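PDB 6BAF: photoreceptor-histidine kinase BphP from Stigmatella aurantiaca DW4/3-1, which probably senses red and far-red light through a bound bilin and relays it to its own histidine kinase output, with a likely role in light control of cell development. Local coordinates for residues A[20-25]-A[228-233]; A[26-31]-A[102-107]; A[67-72]-A[78-83]; A[205-210]-A[285-290]; A[12-17]-A[32-37]. One frame throughout, in Å; residues are numbered along the deposited sequence.

Contact 1: A[20-25]-A[228-233]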
# COMPACT_ATOMS: atom_id res chain seq x y z
N LEU A 20 12.66 -23.45 -4.58
CA LEU A 20 12.13 -23.73 -3.26
C LEU A 20 13.20 -24.40 -2.40
O LEU A 20 13.81 -25.38 -2.83
CB LEU A 20 10.90 -24.61 -3.36
CG LEU A 20 10.21 -24.86 -2.02
CD1 LEU A 20 8.70 -24.72 -2.17
CD2 LEU A 20 10.63 -26.25 -1.47
N LEU A 21 13.42 -23.87 -1.21
CA LEU A 21 14.28 -24.46 -0.19
C LEU A 21 13.45 -24.74 1.06
O LEU A 21 12.53 -23.99 1.38
CB LEU A 21 15.42 -23.52 0.17
CG LEU A 21 16.25 -22.95 -0.98
CD1 LEU A 21 17.23 -21.96 -0.39
CD2 LEU A 21 16.98 -24.07 -1.76
N VAL A 22 13.77 -25.82 1.78
CA VAL A 22 13.26 -26.02 3.14
C VAL A 22 14.45 -25.92 4.10
O VAL A 22 15.53 -26.45 3.82
CB VAL A 22 12.54 -27.36 3.31
CG1 VAL A 22 12.10 -27.52 4.74
CG2 VAL A 22 11.33 -27.45 2.36
N LEU A 23 14.24 -25.20 5.20
CA LEU A 23 15.28 -24.82 6.16
C LEU A 23 14.96 -25.39 7.53
O LEU A 23 13.81 -25.28 8.01
CB LEU A 23 15.37 -23.29 6.27
CG LEU A 23 15.58 -22.48 4.98
CD1 LEU A 23 15.53 -21.00 5.34
CD2 LEU A 23 16.89 -22.80 4.43
N SER A 24 15.96 -25.95 8.19
CA SER A 24 15.65 -26.39 9.55
C SER A 24 15.59 -25.19 10.49
O SER A 24 16.16 -24.13 10.22
CB SER A 24 16.70 -27.36 10.08
OG SER A 24 17.93 -26.65 10.25
N GLU A 25 14.99 -25.40 11.65
CA GLU A 25 14.93 -24.35 12.65
C GLU A 25 15.43 -24.93 13.95
O GLU A 25 14.92 -25.96 14.38
CB GLU A 25 13.50 -23.86 12.81
CG GLU A 25 12.80 -23.57 11.47
CD GLU A 25 11.34 -23.16 11.65
OE1 GLU A 25 10.43 -24.05 11.57
OE2 GLU A 25 11.10 -21.96 11.91
N GLU A 228 9.27 -38.04 2.47
CA GLU A 228 7.97 -37.51 2.95
C GLU A 228 7.46 -36.30 2.16
O GLU A 228 8.15 -35.30 1.99
CB GLU A 228 7.98 -37.21 4.46
CG GLU A 228 8.19 -38.51 5.29
CD GLU A 228 9.43 -38.51 6.23
OE1 GLU A 228 10.31 -37.58 6.09
OE2 GLU A 228 9.55 -39.49 7.05
N PRO A 229 6.24 -36.43 1.67
CA PRO A 229 5.65 -35.37 0.85
C PRO A 229 5.69 -34.05 1.60
O PRO A 229 5.35 -33.99 2.78
CB PRO A 229 4.22 -35.87 0.61
CG PRO A 229 4.34 -37.42 0.78
CD PRO A 229 5.31 -37.56 1.91
N LEU A 230 6.27 -33.04 0.94
CA LEU A 230 6.27 -31.66 1.40
C LEU A 230 4.89 -31.06 1.17
O LEU A 230 4.43 -31.01 0.02
CB LEU A 230 7.28 -30.84 0.61
CG LEU A 230 8.29 -29.98 1.30
CD1 LEU A 230 8.73 -28.89 0.35
CD2 LEU A 230 7.86 -29.45 2.65
N ASP A 231 4.25 -30.60 2.21
CA ASP A 231 2.96 -29.95 2.05
C ASP A 231 3.21 -28.55 1.49
O ASP A 231 3.78 -27.68 2.18
CB ASP A 231 2.22 -29.89 3.38
CG ASP A 231 0.83 -29.34 3.25
OD1 ASP A 231 0.59 -28.46 2.36
OD2 ASP A 231 -0.05 -29.77 4.02
N LEU A 232 2.79 -28.32 0.24
CA LEU A 232 3.09 -27.07 -0.47
C LEU A 232 1.88 -26.14 -0.53
O LEU A 232 1.87 -25.19 -1.33
CB LEU A 232 3.61 -27.40 -1.86
CG LEU A 232 4.98 -28.09 -1.87
CD1 LEU A 232 5.36 -28.47 -3.27
CD2 LEU A 232 6.06 -27.15 -1.30
N SER A 233 0.86 -26.40 0.28
CA SER A 233 -0.35 -25.60 0.34
C SER A 233 -0.11 -24.09 0.28
O SER A 233 -0.86 -23.40 -0.42
CB SER A 233 -1.15 -25.91 1.61
OG SER A 233 -1.63 -27.24 1.59
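The loop 228-233 crosses strand 20-23 steeply, Leu230 facing Val22 and Leu232 facing Leu20, with Val22 CA and Leu230 CA 9.1 Å apart and no hydrogen bond between the two segments. The strand belongs to the PAS fold. The loop comes from the part of the chain assigned to the GAF domain. A GAF loop lying against the PAS side is consistent with the knot of bacterial phytochromes. The contact is wholly apolar and buried. Leu230 is at its centre. Its CD1 touches Val22 CG2 at 3.6 Å and also meets Leu20 CD2 at 3.7 Å. Val22 and Leu230 approach tip to tip, while Leu20 and Leu230 slide past one another. The other branch of Leu20 goes to the next leucine, with Leu20 CD1 3.7 Å from Leu232 CD2. With CG anti to the backbone N (chi1 -175°), the Leu20 fork is carried toward the loop, one methyl to each leucine. Cutting Leu230 back to an alanine is likely to open a gap beside Val22 CG2 and leave Leu20 CD2 without this neighbour. Between the two leucines of the loop, Asp231 takes no part in the packing but shapes the backbone. Its OD1 takes Ser233 N at 2.9 Å, an Asx turn, and the same OD1 accepts from Ser233 OG at 2.6 Å.

Contact 2: A[26-31]-A[102-107]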
# COMPACT_ATOMS: atom_id res chain seq x y z
N PRO A 26 16.35 -24.22 14.64
CA PRO A 26 16.78 -22.84 14.34
C PRO A 26 17.98 -22.74 13.45
O PRO A 26 18.44 -21.63 13.15
CB PRO A 26 17.14 -22.29 15.73
CG PRO A 26 17.69 -23.50 16.45
CD PRO A 26 16.74 -24.65 16.00
N GLY A 27 18.51 -23.88 13.04
CA GLY A 27 19.82 -23.80 12.44
C GLY A 27 19.86 -23.39 10.99
O GLY A 27 20.95 -23.12 10.49
N LEU A 28 18.72 -23.39 10.28
CA LEU A 28 18.68 -22.99 8.86
C LEU A 28 19.57 -23.87 8.00
O LEU A 28 20.21 -23.40 7.05
CB LEU A 28 19.06 -21.51 8.67
CG LEU A 28 18.21 -20.55 9.53
CD1 LEU A 28 18.70 -19.10 9.33
CD2 LEU A 28 16.69 -20.70 9.29
N VAL A 29 19.60 -25.17 8.31
CA VAL A 29 20.21 -26.14 7.41
C VAL A 29 19.22 -26.47 6.30
O VAL A 29 18.04 -26.74 6.58
CB VAL A 29 20.61 -27.42 8.19
CG1 VAL A 29 21.12 -28.50 7.23
CG2 VAL A 29 21.63 -27.10 9.28
N LEU A 30 19.69 -26.51 5.04
CA LEU A 30 18.81 -26.85 3.92
C LEU A 30 18.52 -28.34 3.98
O LEU A 30 19.43 -29.16 3.74
CB LEU A 30 19.43 -26.53 2.57
CG LEU A 30 20.06 -25.18 2.19
CD1 LEU A 30 19.96 -24.84 0.70
CD2 LEU A 30 19.59 -24.09 3.04
N THR A 31 17.27 -28.71 4.22
CA THR A 31 16.89 -30.11 4.15
C THR A 31 16.21 -30.50 2.85
O THR A 31 16.06 -31.70 2.59
CB THR A 31 15.94 -30.45 5.29
OG1 THR A 31 14.73 -29.74 5.08
CG2 THR A 31 16.57 -30.04 6.64
N GLY A 102 5.03 -27.60 10.35
CA GLY A 102 6.32 -27.86 10.95
C GLY A 102 7.53 -27.59 10.08
O GLY A 102 8.65 -27.77 10.55
N ARG A 103 7.37 -27.09 8.84
CA ARG A 103 8.53 -26.82 8.02
C ARG A 103 8.61 -25.33 7.70
O ARG A 103 7.61 -24.61 7.64
CB ARG A 103 8.54 -27.69 6.74
CG ARG A 103 8.37 -29.23 7.02
CD ARG A 103 9.63 -30.18 6.87
NE ARG A 103 10.95 -29.60 7.18
CZ ARG A 103 12.11 -30.28 7.30
NH1 ARG A 103 12.16 -31.64 7.18
NH2 ARG A 103 13.22 -29.58 7.57
N LEU A 104 9.85 -24.87 7.52
CA LEU A 104 10.15 -23.49 7.14
C LEU A 104 10.54 -23.52 5.67
O LEU A 104 11.60 -24.06 5.31
CB LEU A 104 11.27 -22.92 8.00
CG LEU A 104 11.55 -21.43 8.19
CD1 LEU A 104 13.03 -21.13 8.39
CD2 LEU A 104 10.85 -20.43 7.25
N ILE A 105 9.70 -22.95 4.82
CA ILE A 105 9.88 -23.01 3.37
C ILE A 105 10.27 -21.62 2.89
O ILE A 105 9.59 -20.63 3.23
CB ILE A 105 8.60 -23.49 2.68
CG1 ILE A 105 8.28 -24.92 3.12
CG2 ILE A 105 8.75 -23.31 1.16
CD1 ILE A 105 6.94 -25.46 2.66
N LEU A 106 11.34 -21.54 2.12
CA LEU A 106 11.81 -20.28 1.56
C LEU A 106 11.75 -20.39 0.05
O LEU A 106 12.38 -21.29 -0.54
CB LEU A 106 13.23 -19.96 2.06
CG LEU A 106 13.98 -18.83 1.37
CD1 LEU A 106 13.27 -17.48 1.61
CD2 LEU A 106 15.44 -18.79 1.86
N GLU A 107 10.94 -19.55 -0.58
CA GLU A 107 10.83 -19.50 -2.04
C GLU A 107 11.57 -18.28 -2.56
O GLU A 107 11.47 -17.19 -1.99
CB GLU A 107 9.37 -19.49 -2.46
CG GLU A 107 8.80 -20.83 -2.07
CD GLU A 107 7.36 -21.00 -2.38
OE1 GLU A 107 6.50 -20.30 -1.74
OE2 GLU A 107 7.07 -21.84 -3.28
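Leu28 and Leu104 meet by one methyl each, with Leu28 CD2 3.8 Å from Leu104 CD1. The two side chains meet at a slant. Leu28 has left-handed backbone angles in the turn before strand 30-34. Its CG lies anti to the carbonyl carbon (chi1 -54°), and this brings the CD2 branch to Leu104. Leu69 of helix 59-69 also packs on Leu28. The second meeting is between Thr31 and Arg103. The Arg103 chain is bent twice, at chi2 (-106°) and chi3 (31°), and so curls back to Thr31. Thr31 OG1 then lies over one face of the guanidinium, and Thr31 CG2 is 3.5 Å from Arg103 NH2. The hydroxyl also comes close to NH2, but the angle is too poor for a hydrogen bond. Arg103 has a second deposited conformer, so the details of this approach are doubtful. In the conformer described, NH1 is hydrogen-bonded to His226. Val22 packs on both Thr31 and Arg103, and it lies on the strand between them. Strand 19-23 separates strands 30-34 and 103-110, and the contact reaches across it. This order of antiparallel strands, with a helix packed on one face, is that of the PAS fold.

Contact 3: A[67-72]-A[78-83]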
# COMPACT_ATOMS: atom_id res chain seq x y z
N ALA A 67 18.10 -13.43 10.87
CA ALA A 67 17.23 -12.88 11.91
C ALA A 67 15.76 -12.91 11.49
O ALA A 67 14.89 -13.27 12.30
CB ALA A 67 17.66 -11.45 12.25
N ASP A 68 15.47 -12.53 10.23
CA ASP A 68 14.08 -12.56 9.75
C ASP A 68 13.53 -13.99 9.68
O ASP A 68 12.40 -14.25 10.08
CB ASP A 68 13.98 -11.92 8.36
CG ASP A 68 14.29 -10.41 8.38
OD1 ASP A 68 14.24 -9.78 9.48
OD2 ASP A 68 14.56 -9.86 7.27
N LEU A 69 14.31 -14.92 9.11
CA LEU A 69 13.85 -16.31 8.99
C LEU A 69 13.56 -16.95 10.33
O LEU A 69 12.67 -17.81 10.43
CB LEU A 69 14.90 -17.14 8.28
CG LEU A 69 14.95 -17.38 6.78
CD1 LEU A 69 13.65 -17.09 6.03
CD2 LEU A 69 16.18 -16.83 6.13
N ARG A 70 14.29 -16.55 11.38
CA ARG A 70 14.02 -17.05 12.73
C ARG A 70 12.93 -16.27 13.45
O ARG A 70 12.56 -16.61 14.57
CB ARG A 70 15.30 -17.01 13.57
CG ARG A 70 16.30 -18.04 13.15
CD ARG A 70 17.71 -17.70 13.63
NE ARG A 70 18.61 -18.80 13.28
CZ ARG A 70 19.88 -18.64 12.96
NH1 ARG A 70 20.40 -17.42 12.95
NH2 ARG A 70 20.63 -19.68 12.63
N SER A 71 12.41 -15.22 12.82
CA SER A 71 11.66 -14.23 13.58
C SER A 71 10.33 -14.77 14.04
O SER A 71 9.94 -14.56 15.20
CB SER A 71 11.43 -12.96 12.77
OG SER A 71 10.33 -12.28 13.33
N ALA A 72 9.59 -15.43 13.16
CA ALA A 72 8.23 -15.78 13.58
C ALA A 72 7.48 -14.52 14.00
O ALA A 72 7.49 -14.17 15.18
CB ALA A 72 8.23 -16.81 14.72
N ASN A 78 7.96 -10.59 4.95
CA ASN A 78 8.13 -10.79 3.50
C ASN A 78 7.87 -9.46 2.76
O ASN A 78 7.04 -8.67 3.20
CB ASN A 78 7.22 -11.89 2.95
CG ASN A 78 7.61 -13.29 3.47
OD1 ASN A 78 8.79 -13.62 3.51
ND2 ASN A 78 6.64 -14.08 3.88
N PRO A 79 8.57 -9.21 1.65
CA PRO A 79 9.58 -10.10 1.04
C PRO A 79 10.95 -9.94 1.71
O PRO A 79 11.29 -8.87 2.23
CB PRO A 79 9.62 -9.64 -0.41
CG PRO A 79 9.33 -8.06 -0.29
CD PRO A 79 8.31 -7.99 0.85
N LEU A 80 11.73 -11.01 1.75
CA LEU A 80 13.07 -10.94 2.30
C LEU A 80 14.02 -10.60 1.17
O LEU A 80 13.87 -11.09 0.06
CB LEU A 80 13.45 -12.27 2.95
CG LEU A 80 12.37 -12.81 3.88
CD1 LEU A 80 12.74 -14.23 4.34
CD2 LEU A 80 12.15 -11.87 5.08
N LYS A 81 15.00 -9.76 1.46
CA LYS A 81 16.05 -9.53 0.48
C LYS A 81 17.06 -10.65 0.60
O LYS A 81 17.65 -10.86 1.66
CB LYS A 81 16.71 -8.17 0.70
CG LYS A 81 17.85 -7.94 -0.28
CD LYS A 81 18.45 -6.52 -0.20
CE LYS A 81 18.65 -6.07 1.25
NZ LYS A 81 19.97 -6.51 1.79
N VAL A 82 17.25 -11.41 -0.47
CA VAL A 82 18.18 -12.52 -0.48
C VAL A 82 19.19 -12.23 -1.57
O VAL A 82 18.81 -12.07 -2.74
CB VAL A 82 17.48 -13.86 -0.72
CG1 VAL A 82 18.52 -14.96 -0.93
CG2 VAL A 82 16.49 -14.18 0.43
N VAL A 83 20.46 -12.16 -1.21
CA VAL A 83 21.53 -11.95 -2.17
C VAL A 83 22.40 -13.20 -2.15
O VAL A 83 23.09 -13.48 -1.16
CB VAL A 83 22.35 -10.69 -1.85
CG1 VAL A 83 23.48 -10.51 -2.85
CG2 VAL A 83 21.40 -9.45 -1.81
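Leu80 has the largest share of this contact and divides its two methyl groups between Asp68 and Leu69. It sits at the start of strand 80-85, an outermost strand of the PAS sheet. Its two partners are in the last turn of helix 59-69, so the contact fastens the helix end to the sheet edge. CG of Leu80 lies anti to its carbonyl carbon (chi1 -49°), which turns the fork toward the helix. Leu80 CD1 meets Leu69 CD1 at 3.4 Å, closer than usual for two methyl groups. The packing here is tight. Leu69 has unusual torsions (chi1 -92°, chi2 -18°), consistent with some strain. The two leucines are slanted against each other. Leu69 also packs on Ala97 of strand 90-100, and Leu65 of the same helix packs on Leu80. Near the start of the strand, Pro79 touches Phe123 of the second subunit, so this edge lies close to the subunit interface. Asp68 lies against the other methyl with both CB and a carboxylate oxygen. It slides past Leu80 in the opposite direction, with Asp68 CB 3.8 Å from Leu80 CD2. The carboxylate is beside the same methyl, with Asp68 OD2 also 3.8 Å from Leu80 CD2.

Contact 4: A[205-210]-A[285-290]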
# COMPACT_ATOMS: atom_id res chain seq x y z
N ASN A 205 -5.24 -20.06 1.02
CA ASN A 205 -4.14 -19.48 0.26
C ASN A 205 -4.81 -18.66 -0.85
O ASN A 205 -5.37 -19.25 -1.80
CB ASN A 205 -3.22 -20.57 -0.29
CG ASN A 205 -2.08 -19.98 -1.08
OD1 ASN A 205 -2.13 -18.81 -1.38
ND2 ASN A 205 -1.05 -20.76 -1.41
N TRP A 206 -4.76 -17.33 -0.75
CA TRP A 206 -5.65 -16.47 -1.53
C TRP A 206 -5.09 -16.06 -2.89
O TRP A 206 -5.79 -15.35 -3.63
CB TRP A 206 -6.01 -15.23 -0.72
CG TRP A 206 -6.78 -15.56 0.50
CD1 TRP A 206 -7.51 -16.72 0.75
CD2 TRP A 206 -6.91 -14.74 1.66
NE1 TRP A 206 -8.09 -16.64 2.00
CE2 TRP A 206 -7.73 -15.45 2.58
CE3 TRP A 206 -6.40 -13.48 2.02
CZ2 TRP A 206 -8.05 -14.93 3.84
CZ3 TRP A 206 -6.72 -12.96 3.27
CH2 TRP A 206 -7.55 -13.67 4.15
N LEU A 207 -3.92 -16.53 -3.29
CA LEU A 207 -3.32 -16.13 -4.56
C LEU A 207 -2.65 -17.32 -5.21
O LEU A 207 -2.01 -18.12 -4.53
CB LEU A 207 -2.27 -15.01 -4.32
CG LEU A 207 -1.20 -14.80 -5.42
CD1 LEU A 207 -1.80 -14.11 -6.59
CD2 LEU A 207 0.07 -14.09 -4.89
N ARG A 208 -2.82 -17.48 -6.52
CA ARG A 208 -2.07 -18.49 -7.26
C ARG A 208 -1.72 -17.90 -8.60
O ARG A 208 -2.51 -17.16 -9.19
CB ARG A 208 -2.87 -19.80 -7.42
CG ARG A 208 -4.21 -19.61 -8.09
CD ARG A 208 -5.30 -20.31 -7.31
NE ARG A 208 -5.46 -19.82 -5.93
CZ ARG A 208 -6.43 -18.97 -5.57
NH1 ARG A 208 -6.53 -18.58 -4.29
NH2 ARG A 208 -7.27 -18.49 -6.50
N ILE A 209 -0.55 -18.25 -9.10
CA ILE A 209 -0.11 -17.77 -10.40
C ILE A 209 0.59 -18.89 -11.16
O ILE A 209 1.43 -19.62 -10.60
CB ILE A 209 0.79 -16.51 -10.30
CG1 ILE A 209 1.03 -15.97 -11.72
CG2 ILE A 209 2.10 -16.80 -9.58
CD1 ILE A 209 1.63 -14.60 -11.76
N ILE A 210 0.23 -19.03 -12.43
CA ILE A 210 0.85 -19.96 -13.37
C ILE A 210 1.37 -19.12 -14.54
O ILE A 210 0.61 -18.85 -15.48
CB ILE A 210 -0.16 -21.01 -13.84
CG1 ILE A 210 -0.84 -21.65 -12.63
CG2 ILE A 210 0.49 -22.05 -14.80
CD1 ILE A 210 -2.13 -22.38 -12.98
N GLU A 285 5.63 -7.03 -6.68
CA GLU A 285 4.86 -5.85 -6.28
C GLU A 285 3.50 -5.79 -6.97
O GLU A 285 2.53 -5.31 -6.38
CB GLU A 285 5.63 -4.55 -6.59
CG GLU A 285 6.78 -4.18 -5.63
CD GLU A 285 7.47 -2.83 -5.99
OE1 GLU A 285 8.73 -2.80 -6.14
OE2 GLU A 285 6.73 -1.79 -6.11
N VAL A 286 3.40 -6.24 -8.22
CA VAL A 286 2.09 -6.25 -8.88
C VAL A 286 1.20 -7.33 -8.28
O VAL A 286 0.04 -7.06 -7.92
CB VAL A 286 2.26 -6.41 -10.40
CG1 VAL A 286 0.92 -6.45 -11.13
CG2 VAL A 286 3.15 -5.32 -10.94
N ARG A 287 1.72 -8.56 -8.14
CA ARG A 287 0.90 -9.63 -7.57
C ARG A 287 0.35 -9.22 -6.22
O ARG A 287 -0.84 -9.37 -5.94
CB ARG A 287 1.70 -10.93 -7.40
CG ARG A 287 2.12 -11.57 -8.66
CD ARG A 287 2.43 -13.06 -8.44
NE ARG A 287 3.20 -13.39 -7.23
CZ ARG A 287 4.52 -13.53 -7.20
NH1 ARG A 287 5.23 -13.32 -8.30
NH2 ARG A 287 5.13 -13.87 -6.06
N THR A 288 1.22 -8.67 -5.38
CA THR A 288 0.81 -8.27 -4.03
C THR A 288 -0.20 -7.12 -4.05
O THR A 288 -1.11 -7.07 -3.20
CB THR A 288 2.06 -7.91 -3.26
OG1 THR A 288 3.05 -8.89 -3.59
CG2 THR A 288 1.81 -8.06 -1.84
N ALA A 289 -0.03 -6.18 -4.98
CA ALA A 289 -1.02 -5.11 -5.15
C ALA A 289 -2.36 -5.71 -5.53
O ALA A 289 -3.41 -5.36 -4.96
CB ALA A 289 -0.51 -4.12 -6.21
N CYS A 290 -2.34 -6.67 -6.44
CA CYS A 290 -3.60 -7.28 -6.85
C CYS A 290 -4.23 -8.04 -5.71
O CYS A 290 -5.45 -7.94 -5.49
CB CYS A 290 -3.38 -8.20 -8.04
SG CYS A 290 -3.04 -7.27 -9.54
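Ile209 lies across the aliphatic part of Arg287, with its CD1 3.7 Å from Arg287 CD. This joins strand 207-210, an outermost strand of the antiparallel GAF sheet, to helix 284-300. The two side chains cross at about a right angle. Ile209 uses both branches: its CG2 is also 3.9 Å from Arg287 CD. Leu207, two residues earlier and on the same side of the strand, also crosses the arginine at about a right angle. Its CD2 stands 4.0 Å from Arg287 NE, at the edge of the guanidinium and in its plane. The arginine chain is bent at chi3 (-43°), which turns the guanidinium aside from the methylene that rests on Ile209. The charged end has its partners outside the two segments. NH2 forms a salt bridge with Glu109, on strand 103-110 of the PAS side, and NH1 bonds to Val282 O. Between these two segments the contact is van der Waals packing of methyls on the arginine, while its charged end ties the helix to the PAS side. The strand turns its other side to the bilin, which touches Arg208 and Ile210. Arg208 NH1 reaches back to Asn205 O at 2.8 Å (N-H...O angle 152°), which is met on a lone pair in the carbonyl plane.

Contact 5: A[12-17]-A[32-37]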
# COMPACT_ATOMS: atom_id res chain seq x y z
N GLY A 12 5.12 -32.70 -4.96
CA GLY A 12 6.51 -33.12 -5.02
C GLY A 12 7.37 -32.28 -5.93
O GLY A 12 8.58 -32.57 -6.06
N ALA A 13 6.79 -31.23 -6.53
CA ALA A 13 7.51 -30.44 -7.52
C ALA A 13 7.00 -29.00 -7.50
O ALA A 13 5.90 -28.71 -7.01
CB ALA A 13 7.35 -31.04 -8.92
N ILE A 14 7.80 -28.11 -8.09
CA ILE A 14 7.47 -26.71 -8.19
C ILE A 14 7.55 -26.24 -9.64
O ILE A 14 8.11 -26.90 -10.52
CB ILE A 14 8.39 -25.83 -7.33
CG1 ILE A 14 9.81 -26.00 -7.82
CG2 ILE A 14 8.24 -26.13 -5.87
CD1 ILE A 14 10.65 -24.82 -7.48
N GLN A 15 7.01 -25.06 -9.87
CA GLN A 15 7.15 -24.38 -11.14
C GLN A 15 8.56 -23.82 -11.20
O GLN A 15 9.01 -23.19 -10.24
CB GLN A 15 6.11 -23.27 -11.24
CG GLN A 15 4.68 -23.79 -11.17
CD GLN A 15 3.65 -22.66 -11.28
OE1 GLN A 15 3.69 -21.88 -12.23
NE2 GLN A 15 2.74 -22.57 -10.31
N PRO A 16 9.30 -24.05 -12.28
CA PRO A 16 10.76 -23.85 -12.23
C PRO A 16 11.23 -22.42 -12.37
O PRO A 16 12.45 -22.22 -12.44
CB PRO A 16 11.26 -24.71 -13.40
CG PRO A 16 10.10 -24.73 -14.35
CD PRO A 16 8.87 -24.75 -13.51
N HIS A 17 10.36 -21.39 -12.39
CA HIS A 17 10.92 -20.03 -12.49
C HIS A 17 11.45 -19.51 -11.18
O HIS A 17 12.08 -18.44 -11.17
CB HIS A 17 9.88 -19.03 -13.02
CG HIS A 17 8.64 -18.96 -12.19
ND1 HIS A 17 7.63 -19.90 -12.28
CD2 HIS A 17 8.24 -18.07 -11.24
CE1 HIS A 17 6.66 -19.59 -11.43
NE2 HIS A 17 7.02 -18.49 -10.78
N HIS A 32 15.70 -29.54 2.08
CA HIS A 32 15.11 -29.77 0.77
C HIS A 32 15.57 -28.65 -0.16
O HIS A 32 15.77 -27.51 0.29
CB HIS A 32 13.57 -29.79 0.73
CG HIS A 32 12.90 -30.70 1.72
ND1 HIS A 32 13.14 -30.64 3.08
CD2 HIS A 32 11.90 -31.61 1.56
CE1 HIS A 32 12.35 -31.50 3.70
NE2 HIS A 32 11.58 -32.10 2.80
N ALA A 33 15.73 -28.97 -1.43
CA ALA A 33 16.05 -28.00 -2.47
C ALA A 33 15.44 -28.48 -3.77
O ALA A 33 15.49 -29.67 -4.08
CB ALA A 33 17.55 -27.81 -2.64
N SER A 34 14.84 -27.56 -4.52
CA SER A 34 14.30 -27.98 -5.80
C SER A 34 15.45 -28.15 -6.80
O SER A 34 16.48 -27.48 -6.71
CB SER A 34 13.24 -26.97 -6.28
OG SER A 34 13.84 -25.70 -6.38
N GLU A 35 15.27 -29.07 -7.73
CA GLU A 35 16.39 -29.55 -8.55
C GLU A 35 16.76 -28.60 -9.69
O GLU A 35 17.73 -28.87 -10.38
CB GLU A 35 16.05 -30.92 -9.15
CG GLU A 35 14.84 -30.82 -10.06
CD GLU A 35 14.44 -32.16 -10.70
OE1 GLU A 35 15.17 -33.17 -10.46
OE2 GLU A 35 13.37 -32.20 -11.41
N ASN A 36 15.99 -27.53 -9.93
CA ASN A 36 16.34 -26.46 -10.85
C ASN A 36 17.30 -25.47 -10.24
O ASN A 36 17.59 -24.43 -10.85
CB ASN A 36 15.08 -25.71 -11.28
CG ASN A 36 14.39 -24.99 -10.10
OD1 ASN A 36 14.43 -25.46 -8.94
ND2 ASN A 36 13.80 -23.83 -10.37
N ALA A 37 17.79 -25.75 -9.04
CA ALA A 37 18.72 -24.81 -8.42
C ALA A 37 19.98 -24.51 -9.24
O ALA A 37 20.50 -23.38 -9.11
CB ALA A 37 19.11 -25.32 -7.02
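Asn36 and Ile14 both hold their first side-chain bond between the backbone N and the carbonyl carbon (chi1 64° and 62°), and each is thereby aimed across the contact. The amide of Asn36 reaches the 12-17 segment, and the CD1 of Ile14 reaches Ser34. Asn36 ND2 donates to Pro16 O at 2.9 Å. The bond is bent, and the donor stands above the carbonyl plane, 42° out of it, rather than on a lone pair. Asn36 ND2 also bonds to Gly18 O, so one amide nitrogen grips two backbone carbonyls. At the other end of the amide, Ser34 OG donates to Asn36 OD1 at 2.6 Å. Together with the two carbonyls on ND2, this bond fixes which way round the amide lies. Ser34 OG in turn accepts from Leu20 N. Ile14 packs against this polar group, with Ile14 CD1 3.6 Å from Ser34 CB and 3.5 Å from Ser34 OG. A leucine in place of Asn36 would probably leave Pro16 O without this donor and the Ser34 hydroxyl without its acceptor. Asn36 also lies within a type I beta turn from Ser34 to Ala37, closed by Ala37 N to Ser34 O at 3.2 Å. Strand 218-222, from the GAF part of the chain, sits between strands 13-14 and 30-34. A GAF strand added to the PAS sheet, with the N-terminal segment along its far side, is consistent with the phytochrome knot.

Overall arrangement
Contacts 1, 2, 3 and 5 all reach the sheet of the PAS side, while contact 4 belongs to the GAF sheet and its helix. Contacts 1 and 2 are neighbours, with centres about 7 Å apart, and meet around strand 19-23. Contacts 2 and 5 share strand 30-34. Contacts 1 to 4 are buried, and contact 5 is only partly so. The chemistry differs: methyls alone in contact 1, methyls with one aspartate in contact 3, a leucine pair and a threonine over an arginine in contact 2, methyls on an arginine in contact 4, and a side-chain amide bond in contact 5. Gln15 NE2 bonds to Ile209 O and Asn205 ND2 to Ser233 O, so contact 4 is tied to both contact 5 and contact 1.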